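Transcriptional regulator (Streptococcus pneumoniae, PDB 2GNP) is of unknown detailed function but is probably a regulator of transcription whose sugar-binding-type domain has a Rossmann-like alpha/beta fold. Local coordinates at residues D74-K79 with Y107-K112; I55-K60 with S80-H85; S224-Y229 with N247-D252; P88-P93 with T210-L215. One frame throughout, in Å; residues are numbered along the deposited sequence.

In the fold
All four contacts belong to one Rossmann-like alpha/beta domain of the putative sugar-binding family. Contact 2 opens first and alternates along the chain with contact 1, which joins the loop after one helix to another helix. Their centres lie about 12 Å apart, and they touch where Lys79 NZ comes 2.6 Å from Ile55 O, a probable hydrogen bond. Contact 2 leads into strands 60-63 and 85-88; contact 4, its centre about 22 Å from that of contact 2, starts where the latter strand ends and brings together residues more than a hundred positions apart. Contact 3, the last to open, pairs strands 223-227 and 248-252 of the same sheet, its centre about 8 Å from that of the chain.

Contact 1: residues D74-K79 with Y107-K112; sequences DLIHSK and YEMSRK
Ser78 and Lys112 bring the two backbones together, their CA atoms 4.4 Å apart, whereas four residues earlier they are 8.3 Å apart between Asp74 CA and Glu108 CA. Within the Rossmann-like domain the contact joins the chain leaving helix 67-75 to the last turns of helix 102-113. Lys79 N donates to Lys112 O over 3.3 Å, and Ser78 CB lies against the same carbonyl oxygen.

Lys112 carries most of the side-chain contact. CG stands anti to its own carbonyl carbon (chi1 -76°), and beyond CG the chain runs extended, which carries the ammonium group out from its helix, across to the carbonyls at and just past the end of helix 67-75. There NZ donates to Ile76 O at 2.8 Å, lying in the plane of that carbonyl, and makes a weaker bond to Asp74 O at 3.3 Å; Val73 O is a further acceptor. Three main-chain oxygens thus accept from one cation, an arrangement that would suit the partial negative charge of a helix C-terminus.

The aliphatic part of the lysine is also used. Its chain crosses that of Ile76 at a slant, with CD 3.7 Å from Ile76 CG2. The buried selenomethionine Met109, bent at both chi2 and chi3, brings SE to the same methyl, Ile76 CG2, at 4.1 Å.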
loop_
_atom_site.group_PDB
_atom_site.type_symbol
_atom_site.label_atom_id
_atom_site.label_comp_id
_atom_site.label_asym_id
_atom_site.label_seq_id
_atom_site.Cartn_x
_atom_site.Cartn_y
_atom_site.Cartn_z
ATOM N N ASP A 74 -10.131 -2.623 -11.229
ATOM C CA ASP A 74 -10.836 -2.581 -12.545
ATOM C C ASP A 74 -10.791 -3.966 -13.230
ATOM O O ASP A 74 -11.765 -4.411 -13.907
ATOM C CB ASP A 74 -10.152 -1.583 -13.463
ATOM C CG ASP A 74 -10.505 -0.141 -13.176
ATOM O OD1 ASP A 74 -11.412 0.150 -12.381
ATOM O OD2 ASP A 74 -9.855 0.739 -13.802
ATOM N N LEU A 75 -9.656 -4.662 -13.085
ATOM C CA LEU A 75 -9.489 -5.951 -13.800
ATOM C C LEU A 75 -9.923 -7.199 -13.106
ATOM O O LEU A 75 -10.147 -8.253 -13.752
ATOM C CB LEU A 75 -8.040 -6.128 -14.236
ATOM C CG LEU A 75 -7.426 -5.012 -15.075
ATOM C CD1 LEU A 75 -6.011 -5.421 -15.461
ATOM C CD2 LEU A 75 -8.276 -4.707 -16.350
ATOM N N ILE A 76 -10.022 -7.157 -11.766
ATOM C CA ILE A 76 -10.227 -8.386 -11.054
ATOM C C ILE A 76 -11.597 -9.006 -11.368
ATOM O O ILE A 76 -12.606 -8.267 -11.487
ATOM C CB ILE A 76 -10.034 -8.169 -9.513
ATOM C CG1 ILE A 76 -9.897 -9.508 -8.784
ATOM C CG2 ILE A 76 -11.191 -7.326 -8.932
ATOM C CD1 ILE A 76 -9.389 -9.325 -7.327
ATOM N N HIS A 77 -11.626 -10.344 -11.464
ATOM C CA HIS A 77 -12.881 -11.077 -11.750
ATOM C C HIS A 77 -13.644 -11.354 -10.487
ATOM O O HIS A 77 -13.054 -11.734 -9.447
ATOM C CB HIS A 77 -12.629 -12.413 -12.497
ATOM C CG HIS A 77 -13.864 -12.944 -13.147
ATOM N ND1 HIS A 77 -14.743 -13.801 -12.507
ATOM C CD2 HIS A 77 -14.412 -12.676 -14.358
ATOM C CE1 HIS A 77 -15.777 -14.034 -13.299
ATOM N NE2 HIS A 77 -15.590 -13.382 -14.432
ATOM N N SER A 78 -14.970 -11.215 -10.559
ATOM C CA SER A 78 -15.837 -11.575 -9.416
ATOM C C SER A 78 -15.654 -13.032 -8.960
ATOM O O SER A 78 -15.186 -13.897 -9.725
ATOM C CB SER A 78 -17.310 -11.339 -9.783
ATOM O OG SER A 78 -17.690 -12.284 -10.782
ATOM N N LYS A 79 -16.013 -13.312 -7.723
ATOM C CA LYS A 79 -15.976 -14.684 -7.158
ATOM C C LYS A 79 -17.025 -14.832 -6.086
ATOM O O LYS A 79 -17.257 -13.902 -5.303
ATOM C CB LYS A 79 -14.573 -14.940 -6.588
ATOM C CG LYS A 79 -14.252 -16.302 -5.969
ATOM C CD LYS A 79 -12.860 -16.167 -5.230
ATOM C CE LYS A 79 -12.178 -17.497 -5.030
ATOM N NZ LYS A 79 -10.831 -17.299 -4.391
ATOM N N TYR A 107 -16.004 0.030 -2.150
ATOM C CA TYR A 107 -17.302 -0.186 -2.834
ATOM C C TYR A 107 -17.181 -1.103 -4.070
ATOM O O TYR A 107 -17.969 -2.094 -4.229
ATOM C CB TYR A 107 -17.931 1.162 -3.237
ATOM C CG TYR A 107 -19.254 0.892 -3.922
ATOM C CD1 TYR A 107 -20.285 0.261 -3.228
ATOM C CD2 TYR A 107 -19.447 1.222 -5.265
ATOM C CE1 TYR A 107 -21.505 -0.004 -3.832
ATOM C CE2 TYR A 107 -20.672 0.963 -5.897
ATOM C CZ TYR A 107 -21.680 0.332 -5.175
ATOM O OH TYR A 107 -22.896 0.048 -5.780
ATOM N N GLU A 108 -16.175 -0.806 -4.902
ATOM C CA GLU A 108 -15.994 -1.591 -6.147
ATOM C C GLU A 108 -15.693 -3.052 -5.821
ATOM O O GLU A 108 -16.189 -3.982 -6.504
ATOM C CB GLU A 108 -14.974 -0.970 -7.081
ATOM C CG GLU A 108 -15.441 0.395 -7.592
ATOM C CD GLU A 108 -16.703 0.380 -8.470
ATOM O OE1 GLU A 108 -17.213 -0.693 -8.900
ATOM O OE2 GLU A 108 -17.186 1.494 -8.769
HETATM N N MSE A 109 -14.847 -3.257 -4.824
HETATM C CA MSE A 109 -14.514 -4.641 -4.411
HETATM C C MSE A 109 -15.769 -5.327 -3.846
HETATM O O MSE A 109 -16.006 -6.522 -4.085
HETATM C CB MSE A 109 -13.361 -4.645 -3.394
HETATM C CG MSE A 109 -12.028 -4.255 -3.999
HETATM SE SE MSE A 109 -11.384 -5.779 -5.154
HETATM C CE MSE A 109 -11.082 -7.141 -3.742
ATOM N N SER A 110 -16.576 -4.572 -3.081
ATOM C CA SER A 110 -17.812 -5.110 -2.526
ATOM C C SER A 110 -18.733 -5.653 -3.622
ATOM O O SER A 110 -19.399 -6.692 -3.385
ATOM C CB SER A 110 -18.554 -4.075 -1.634
ATOM O OG SER A 110 -19.314 -3.186 -2.440
ATOM N N ARG A 111 -18.765 -4.980 -4.785
ATOM C CA ARG A 111 -19.565 -5.413 -5.929
ATOM C C ARG A 111 -19.104 -6.748 -6.485
ATOM O O ARG A 111 -19.941 -7.562 -6.912
ATOM C CB ARG A 111 -19.573 -4.347 -7.028
ATOM C CG ARG A 111 -20.243 -3.046 -6.599
ATOM C CD ARG A 111 -20.274 -2.091 -7.796
ATOM N NE ARG A 111 -21.218 -2.575 -8.800
ATOM C CZ ARG A 111 -21.221 -2.191 -10.084
ATOM N NH1 ARG A 111 -20.295 -1.348 -10.545
ATOM N NH2 ARG A 111 -22.136 -2.681 -10.911
ATOM N N LYS A 112 -17.789 -6.963 -6.482
ATOM C CA LYS A 112 -17.229 -8.138 -7.135
ATOM C C LYS A 112 -17.178 -9.340 -6.204
ATOM O O LYS A 112 -17.178 -10.468 -6.661
ATOM C CB LYS A 112 -15.871 -7.812 -7.720
ATOM C CG LYS A 112 -16.059 -7.005 -9.003
ATOM C CD LYS A 112 -14.800 -6.761 -9.734
ATOM C CE LYS A 112 -15.041 -6.203 -11.156
ATOM N NZ LYS A 112 -13.726 -5.717 -11.633
#

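Contact 2: residues I55-K60 with S80-H85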
loop_
_atom_site.group_PDB
_atom_site.type_symbol
_atom_site.label_atom_id
_atom_site.label_comp_id
_atom_site.label_asym_id
_atom_site.label_seq_id
_atom_site.Cartn_x
_atom_site.Cartn_y
_atom_site.Cartn_z
ATOM N N ILE A 55 -8.479 -14.320 -1.959
ATOM C CA ILE A 55 -9.761 -14.071 -1.336
ATOM C C ILE A 55 -10.580 -15.350 -1.154
ATOM O O ILE A 55 -10.877 -16.064 -2.116
ATOM C CB ILE A 55 -10.572 -12.950 -2.046
ATOM C CG1 ILE A 55 -9.758 -11.639 -2.017
ATOM C CG2 ILE A 55 -11.924 -12.741 -1.348
ATOM C CD1 ILE A 55 -10.317 -10.457 -2.939
ATOM N N ASP A 56 -10.920 -15.616 0.091
ATOM C CA ASP A 56 -11.745 -16.757 0.447
ATOM C C ASP A 56 -12.870 -16.338 1.362
ATOM O O ASP A 56 -12.912 -15.231 1.862
ATOM C CB ASP A 56 -10.860 -17.778 1.185
ATOM C CG ASP A 56 -9.868 -18.499 0.264
ATOM O OD1 ASP A 56 -10.217 -18.878 -0.890
ATOM O OD2 ASP A 56 -8.728 -18.754 0.735
ATOM N N ASP A 57 -13.827 -17.235 1.572
ATOM C CA ASP A 57 -14.834 -17.023 2.598
ATOM C C ASP A 57 -14.300 -16.531 3.934
ATOM O O ASP A 57 -13.179 -16.939 4.367
ATOM C CB ASP A 57 -15.605 -18.302 2.937
ATOM C CG ASP A 57 -16.287 -18.916 1.733
ATOM O OD1 ASP A 57 -16.538 -18.232 0.698
ATOM O OD2 ASP A 57 -16.550 -20.137 1.858
ATOM N N ASN A 58 -15.092 -15.655 4.535
ATOM C CA ASN A 58 -14.948 -15.200 5.921
ATOM C C ASN A 58 -13.797 -14.171 6.124
ATOM O O ASN A 58 -13.611 -13.672 7.235
ATOM C CB ASN A 58 -14.758 -16.393 6.875
ATOM C CG ASN A 58 -15.907 -17.357 6.828
ATOM O OD1 ASN A 58 -17.085 -16.955 6.829
ATOM N ND2 ASN A 58 -15.581 -18.650 6.804
HETATM N N MSE A 59 -13.076 -13.837 5.086
HETATM C CA MSE A 59 -11.888 -12.976 5.263
HETATM C C MSE A 59 -12.201 -11.493 5.489
HETATM O O MSE A 59 -13.205 -10.995 4.957
HETATM C CB MSE A 59 -11.010 -13.137 4.059
HETATM C CG MSE A 59 -10.336 -14.513 4.083
HETATM SE SE MSE A 59 -8.988 -14.350 2.818
HETATM C CE MSE A 59 -7.951 -15.965 3.214
ATOM N N LYS A 60 -11.340 -10.833 6.305
ATOM C CA LYS A 60 -11.364 -9.407 6.589
ATOM C C LYS A 60 -10.212 -8.818 5.786
ATOM O O LYS A 60 -9.048 -9.226 5.979
ATOM C CB LYS A 60 -11.179 -9.182 8.092
ATOM C CG LYS A 60 -12.366 -9.711 8.904
ATOM C CD LYS A 60 -12.150 -9.460 10.381
ATOM C CE LYS A 60 -12.661 -8.093 10.735
ATOM N NZ LYS A 60 -12.764 -7.961 12.215
ATOM N N SER A 80 -17.723 -15.978 -6.041
ATOM C CA SER A 80 -18.776 -16.138 -5.038
ATOM C C SER A 80 -18.275 -16.564 -3.670
ATOM O O SER A 80 -18.263 -17.767 -3.357
ATOM C CB SER A 80 -19.896 -17.122 -5.483
ATOM O OG SER A 80 -20.435 -16.695 -6.741
ATOM N N VAL A 81 -17.888 -15.595 -2.835
ATOM C CA VAL A 81 -17.430 -15.917 -1.486
ATOM C C VAL A 81 -18.462 -15.407 -0.478
ATOM O O VAL A 81 -19.234 -14.496 -0.805
ATOM C CB VAL A 81 -15.989 -15.315 -1.251
ATOM C CG1 VAL A 81 -14.899 -16.112 -1.952
ATOM C CG2 VAL A 81 -15.934 -13.857 -1.821
ATOM N N ARG A 82 -18.520 -16.011 0.696
ATOM C CA ARG A 82 -19.471 -15.695 1.749
ATOM C C ARG A 82 -18.715 -14.946 2.832
ATOM O O ARG A 82 -17.542 -15.267 3.144
ATOM C CB ARG A 82 -19.989 -16.961 2.450
ATOM C CG ARG A 82 -20.804 -17.992 1.684
ATOM C CD ARG A 82 -20.634 -19.321 2.452
ATOM N NE ARG A 82 -21.856 -20.091 2.714
ATOM C CZ ARG A 82 -22.387 -20.977 1.867
ATOM N NH1 ARG A 82 -21.795 -21.179 0.697
ATOM N NH2 ARG A 82 -23.512 -21.654 2.172
ATOM N N ASN A 83 -19.387 -13.962 3.436
ATOM C CA ASN A 83 -18.995 -13.407 4.734
ATOM C C ASN A 83 -17.617 -12.707 4.676
ATOM O O ASN A 83 -16.856 -12.726 5.684
ATOM C CB ASN A 83 -18.953 -14.491 5.846
ATOM C CG ASN A 83 -18.892 -13.909 7.247
ATOM O OD1 ASN A 83 -19.436 -12.806 7.530
ATOM N ND2 ASN A 83 -18.244 -14.643 8.153
ATOM N N VAL A 84 -17.338 -12.079 3.524
ATOM C CA VAL A 84 -16.090 -11.288 3.344
ATOM C C VAL A 84 -16.412 -9.852 3.771
ATOM O O VAL A 84 -17.541 -9.358 3.521
ATOM C CB VAL A 84 -15.598 -11.293 1.888
ATOM C CG1 VAL A 84 -14.368 -10.390 1.671
ATOM C CG2 VAL A 84 -15.211 -12.739 1.476
ATOM N N HIS A 85 -15.435 -9.195 4.405
ATOM C CA HIS A 85 -15.666 -7.834 4.909
ATOM C C HIS A 85 -14.491 -6.976 4.443
ATOM O O HIS A 85 -13.338 -7.428 4.571
ATOM C CB HIS A 85 -15.689 -7.810 6.445
ATOM C CG HIS A 85 -16.745 -8.698 7.032
ATOM N ND1 HIS A 85 -17.898 -8.202 7.595
ATOM C CD2 HIS A 85 -16.830 -10.051 7.110
ATOM C CE1 HIS A 85 -18.652 -9.209 8.009
ATOM N NE2 HIS A 85 -18.032 -10.343 7.714
#
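From Asp57 beside Arg82 to Lys60 beside His85, the two backbones run in the same direction, with Asn58 CA 4.6 Å from Asn83 CA and Lys60 CA 4.9 Å from His85 CA. These are the loops that lead into parallel strands 60-63 and 85-88 of the Rossmann-like sheet, and the Lys60-His85 bridge marks where regular pairing begins. Residues Asp56 to Met59 form a type II beta turn, with Asn58 at positive phi. Asn58 N donates to Arg82 O over 2.8 Å, and His85 N to Met59 O over 2.9 Å, both almost straight along the C=O direction of the acceptor.

Side chains continue the pairing into the loops ahead of the strands. With CG anti to its carbonyl carbon (chi1 -57°), Asp57 swings its carboxylate across to the other loop, where OD1 accepts Arg82 N at 3.0 Å; the N-H comes from above the carboxylate plane. Val81 CA, CB and CG1 lie close to the same oxygen.

At the surface, Asn58 and Asn83 meet with their amide planes 75° apart. Asn83 ND2 sends its N-H within its own amide plane to Asn58 OD1 at 2.9 Å. The other end of this amide, Asn83 OD1, accepts His85 NE2 from above its plane, so both ends of the amide are held and its rotation is fixed.

On the inner side, Ile55 CG2 faces both Val81 CG2 and Val84 CG2, close to Phe113 of helix 102-113. Val84 CG2 itself presses on Asp56 O at 3.4 Å.

Contact 3: residues S224-Y229 with N247-D252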
loop_
_atom_site.group_PDB
_atom_site.type_symbol
_atom_site.label_atom_id
_atom_site.label_comp_id
_atom_site.label_asym_id
_atom_site.label_seq_id
_atom_site.Cartn_x
_atom_site.Cartn_y
_atom_site.Cartn_z
ATOM N N SER A 224 -0.052 -9.466 3.204
ATOM C CA SER A 224 -0.089 -8.032 2.883
ATOM C C SER A 224 0.549 -7.841 1.535
ATOM O O SER A 224 1.738 -8.126 1.324
ATOM C CB SER A 224 0.650 -7.199 3.935
ATOM O OG SER A 224 1.932 -7.762 4.215
ATOM N N LEU A 225 -0.242 -7.332 0.628
ATOM C CA LEU A 225 0.138 -7.266 -0.793
ATOM C C LEU A 225 0.359 -5.831 -1.140
ATOM O O LEU A 225 -0.604 -5.031 -1.079
ATOM C CB LEU A 225 -0.987 -7.836 -1.656
ATOM C CG LEU A 225 -0.965 -7.655 -3.190
ATOM C CD1 LEU A 225 0.315 -8.343 -3.714
ATOM C CD2 LEU A 225 -2.249 -8.293 -3.872
ATOM N N ALA A 226 1.583 -5.482 -1.552
ATOM C CA ALA A 226 1.830 -4.162 -2.093
ATOM C C ALA A 226 2.042 -4.281 -3.601
ATOM O O ALA A 226 2.764 -5.170 -4.035
ATOM C CB ALA A 226 3.070 -3.529 -1.426
ATOM N N VAL A 227 1.425 -3.384 -4.375
ATOM C CA VAL A 227 1.693 -3.313 -5.804
ATOM C C VAL A 227 2.313 -1.958 -6.101
ATOM O O VAL A 227 1.694 -0.891 -5.798
ATOM C CB VAL A 227 0.360 -3.475 -6.595
ATOM C CG1 VAL A 227 0.662 -3.494 -8.099
ATOM C CG2 VAL A 227 -0.356 -4.738 -6.154
ATOM N N ALA A 228 3.545 -1.962 -6.617
ATOM C CA ALA A 228 4.274 -0.684 -6.699
ATOM C C ALA A 228 5.453 -0.813 -7.660
ATOM O O ALA A 228 6.206 -1.794 -7.589
ATOM C CB ALA A 228 4.780 -0.265 -5.263
ATOM N N TYR A 229 5.588 0.174 -8.556
ATOM C CA TYR A 229 6.704 0.144 -9.491
ATOM C C TYR A 229 7.043 1.551 -9.961
ATOM O O TYR A 229 6.268 2.496 -9.751
ATOM C CB TYR A 229 6.397 -0.768 -10.658
ATOM C CG TYR A 229 5.337 -0.237 -11.582
ATOM C CD1 TYR A 229 3.976 -0.373 -11.266
ATOM C CD2 TYR A 229 5.694 0.409 -12.775
ATOM C CE1 TYR A 229 2.971 0.125 -12.132
ATOM C CE2 TYR A 229 4.714 0.910 -13.639
ATOM C CZ TYR A 229 3.357 0.757 -13.310
ATOM O OH TYR A 229 2.385 1.282 -14.175
ATOM N N ASN A 247 4.512 -8.432 3.207
ATOM C CA ASN A 247 5.084 -9.773 2.938
ATOM C C ASN A 247 4.858 -10.284 1.541
ATOM O O ASN A 247 5.219 -11.411 1.262
ATOM C CB ASN A 247 4.695 -10.815 4.005
ATOM C CG ASN A 247 3.227 -10.999 4.136
ATOM O OD1 ASN A 247 2.486 -10.868 3.160
ATOM N ND2 ASN A 247 2.761 -11.200 5.392
ATOM N N HIS A 248 4.225 -9.477 0.681
ATOM C CA HIS A 248 4.006 -9.858 -0.722
ATOM C C HIS A 248 4.096 -8.638 -1.598
ATOM O O HIS A 248 3.361 -7.649 -1.390
ATOM C CB HIS A 248 2.629 -10.482 -0.850
ATOM C CG HIS A 248 2.379 -11.193 -2.167
ATOM N ND1 HIS A 248 1.418 -12.181 -2.289
ATOM C CD2 HIS A 248 2.939 -11.051 -3.395
ATOM C CE1 HIS A 248 1.400 -12.624 -3.541
ATOM N NE2 HIS A 248 2.319 -11.967 -4.233
ATOM N N LEU A 249 5.012 -8.688 -2.556
ATOM C CA LEU A 249 5.246 -7.540 -3.405
ATOM C C LEU A 249 5.044 -7.956 -4.861
ATOM O O LEU A 249 5.389 -9.041 -5.232
ATOM C CB LEU A 249 6.690 -6.999 -3.192
ATOM C CG LEU A 249 7.137 -5.834 -4.123
ATOM C CD1 LEU A 249 6.329 -4.546 -3.946
ATOM C CD2 LEU A 249 8.667 -5.535 -4.057
ATOM N N ILE A 250 4.349 -7.104 -5.618
ATOM C CA ILE A 250 4.284 -7.198 -7.074
ATOM C C ILE A 250 4.929 -5.913 -7.641
ATOM O O ILE A 250 4.508 -4.781 -7.354
ATOM C CB ILE A 250 2.875 -7.315 -7.526
ATOM C CG1 ILE A 250 2.264 -8.567 -6.876
ATOM C CG2 ILE A 250 2.878 -7.485 -9.063
ATOM C CD1 ILE A 250 0.849 -8.951 -7.395
ATOM N N THR A 251 5.970 -6.101 -8.453
ATOM C CA THR A 251 6.660 -4.959 -9.073
ATOM C C THR A 251 7.201 -5.445 -10.418
ATOM O O THR A 251 6.898 -6.559 -10.840
ATOM C CB THR A 251 7.811 -4.449 -8.196
ATOM O OG1 THR A 251 8.309 -3.183 -8.638
ATOM C CG2 THR A 251 8.951 -5.482 -8.160
ATOM N N ASP A 252 7.883 -4.571 -11.132
ATOM C CA ASP A 252 8.472 -4.965 -12.450
ATOM C C ASP A 252 9.980 -5.239 -12.321
ATOM O O ASP A 252 10.597 -4.898 -11.306
ATOM C CB ASP A 252 8.118 -4.001 -13.596
ATOM C CG ASP A 252 8.687 -2.601 -13.423
ATOM O OD1 ASP A 252 9.392 -2.325 -12.424
ATOM O OD2 ASP A 252 8.431 -1.733 -14.295
#
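Leu225 lays its CD1 methyl over one face of the His248 ring, a CH-pi contact 3.9 Å from the ring centroid and displaced toward the rim. His248 NE2 meanwhile bonds to Glu26 on neighbouring strand 24-28, so the imidazole is fixed by a polar partner as well as by the methyl. The other aromatic group, the Tyr229 ring, meets the carboxylate of Asp252 obliquely, the two planes 63° apart and Tyr229 CD2 3.8 Å from Asp252 OD2. That carboxylate is held by Thr255 and Asn30, and it caps the N-terminus of the helix that follows.

Leu225 CG is anti to its backbone N (chi1 169°), which brings CD1 across the strand gap, where it also rests on Ile250 CG1 at 3.7 Å. Leu225, Val227, His248 and Ile250 share this face of the sheet; on the other, Ala226 CB sits near Leu249 CD1.

Strands 223-227 and 248-252 are the two parallel strands of a beta-alpha-beta unit connected through helix 234-242, as in Rossmann-like folds. The axes of 224-227 and 248-252 pass 4.7 Å apart. Ala226 straddles Leu249, its N donating to His248 O and its O accepting from Ile250 N, and Ala228 N continues the ladder to Ile250 O.

Side chains finish both ends of the pairing. At the start, Asn247 OD1 accepts Ser224 N at 2.9 Å in a nearly linear bond (177°), while Ser224 OG accepts from Asn247 N at 2.8 Å. At the far end the hydroxyl Thr251 OG1 donates to Ala228 O over 2.7 Å, in the plane of that carbonyl.

Contact 4: residues P88-P93 with T210-L215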
loop_
_atom_site.group_PDB
_atom_site.type_symbol
_atom_site.label_atom_id
_atom_site.label_comp_id
_atom_site.label_asym_id
_atom_site.label_seq_id
_atom_site.Cartn_x
_atom_site.Cartn_y
_atom_site.Cartn_z
ATOM N N PRO A 88 -11.163 0.147 5.369
ATOM C CA PRO A 88 -10.112 1.092 4.961
ATOM C C PRO A 88 -8.934 0.965 5.906
ATOM O O PRO A 88 -9.130 0.859 7.139
ATOM C CB PRO A 88 -10.794 2.484 5.142
ATOM C CG PRO A 88 -11.804 2.279 6.352
ATOM C CD PRO A 88 -12.232 0.737 6.170
ATOM N N LEU A 89 -7.731 0.972 5.341
ATOM C CA LEU A 89 -6.492 1.003 6.133
ATOM C C LEU A 89 -6.118 2.467 6.465
ATOM O O LEU A 89 -5.407 2.734 7.460
ATOM C CB LEU A 89 -5.336 0.362 5.406
ATOM C CG LEU A 89 -5.550 -1.162 5.171
ATOM C CD1 LEU A 89 -4.464 -1.545 4.159
ATOM C CD2 LEU A 89 -5.448 -1.943 6.513
ATOM N N ALA A 90 -6.547 3.369 5.623
ATOM C CA ALA A 90 -6.174 4.768 5.690
ATOM C C ALA A 90 -6.983 5.491 4.607
ATOM O O ALA A 90 -7.233 4.916 3.523
ATOM C CB ALA A 90 -4.662 4.917 5.424
ATOM N N GLY A 91 -7.341 6.733 4.903
ATOM C CA GLY A 91 -7.985 7.588 3.906
ATOM C C GLY A 91 -6.826 8.123 3.070
ATOM O O GLY A 91 -5.666 8.154 3.508
ATOM N N GLY A 92 -7.086 8.521 1.853
ATOM C CA GLY A 92 -5.956 9.079 1.138
ATOM C C GLY A 92 -5.929 10.558 1.405
ATOM O O GLY A 92 -6.671 11.058 2.245
ATOM N N PRO A 93 -5.092 11.286 0.667
ATOM C CA PRO A 93 -5.198 12.739 0.746
ATOM C C PRO A 93 -6.395 13.279 -0.062
ATOM O O PRO A 93 -7.130 12.521 -0.680
ATOM C CB PRO A 93 -3.860 13.220 0.164
ATOM C CG PRO A 93 -3.476 12.184 -0.762
ATOM C CD PRO A 93 -4.049 10.857 -0.275
ATOM N N THR A 210 -2.265 10.819 12.815
ATOM C CA THR A 210 -2.713 10.148 11.566
ATOM C C THR A 210 -3.763 9.053 11.889
ATOM O O THR A 210 -3.589 8.242 12.805
ATOM C CB THR A 210 -1.503 9.583 10.828
ATOM O OG1 THR A 210 -0.621 10.674 10.521
ATOM C CG2 THR A 210 -1.921 8.860 9.510
ATOM N N ILE A 211 -4.852 9.079 11.090
ATOM C CA ILE A 211 -5.957 8.188 11.316
ATOM C C ILE A 211 -5.765 7.019 10.334
ATOM O O ILE A 211 -6.361 6.969 9.259
ATOM C CB ILE A 211 -7.346 8.859 11.118
ATOM C CG1 ILE A 211 -7.502 10.073 12.048
ATOM C CG2 ILE A 211 -8.452 7.824 11.443
ATOM C CD1 ILE A 211 -7.318 9.766 13.508
ATOM N N ALA A 212 -4.872 6.116 10.691
ATOM C CA ALA A 212 -4.556 4.962 9.818
ATOM C C ALA A 212 -4.098 3.798 10.650
ATOM O O ALA A 212 -3.649 3.948 11.789
ATOM C CB ALA A 212 -3.411 5.348 8.869
ATOM N N ILE A 213 -4.163 2.610 10.062
ATOM C CA ILE A 213 -3.527 1.444 10.689
ATOM C C ILE A 213 -2.078 1.740 11.042
ATOM O O ILE A 213 -1.409 2.430 10.317
ATOM C CB ILE A 213 -3.640 0.200 9.794
ATOM C CG1 ILE A 213 -3.268 -1.083 10.523
ATOM C CG2 ILE A 213 -2.858 0.360 8.465
ATOM C CD1 ILE A 213 -3.571 -2.351 9.629
ATOM N N SER A 214 -1.633 1.250 12.192
ATOM C CA SER A 214 -0.192 1.408 12.511
ATOM C C SER A 214 0.695 0.508 11.659
ATOM O O SER A 214 0.266 -0.547 11.189
ATOM C CB SER A 214 0.024 1.105 13.988
ATOM O OG SER A 214 -0.136 -0.277 14.295
ATOM N N LEU A 215 1.973 0.886 11.480
ATOM C CA LEU A 215 2.921 0.003 10.785
ATOM C C LEU A 215 3.063 -1.341 11.528
ATOM O O LEU A 215 3.113 -2.403 10.899
ATOM C CB LEU A 215 4.287 0.692 10.656
ATOM C CG LEU A 215 4.304 1.962 9.842
ATOM C CD1 LEU A 215 5.745 2.409 9.589
ATOM C CD2 LEU A 215 3.629 1.729 8.493
HETATM O O HOH W 1 -7.965 8.306 7.301
#
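Leu89 and Ile213 are joined by the one direct hydrogen bond of this contact: Ile213 N donates to Leu89 O at 2.9 Å, nearly straight (166° at the hydrogen). The same oxygen receives a bent CA-H...O contact from Ala212 CA. A water makes the second polar link, accepting from Gly91 N and donating to Ile211 O, each at 2.9 Å, so that it spans backbones too far apart there to bond directly.

The apolar contacts flank these bonds. Leu89 and Ile213 lie side by side and point the same way, with Leu89 CD2 3.7 Å from Ile213 CD1; Ile213 reaches it because CG1 is anti to its backbone N (chi1 -168°), while CG2 rests against Leu89 CB. On the other side of Leu89 O, the methyls Ala90 CB and Ala212 CB touch at 3.7 Å.

Residues 88-93 leave the end of strand 85-88 in the Rossmann-like sheet, and residues 210-215 lead into helix 215-218, which Ser214 caps. Leu89 also packs on Ala154 and Val156 of strand 153-160, and Ile211 turns to helix 129-136, meeting Ala132, Ile135 and Leu136.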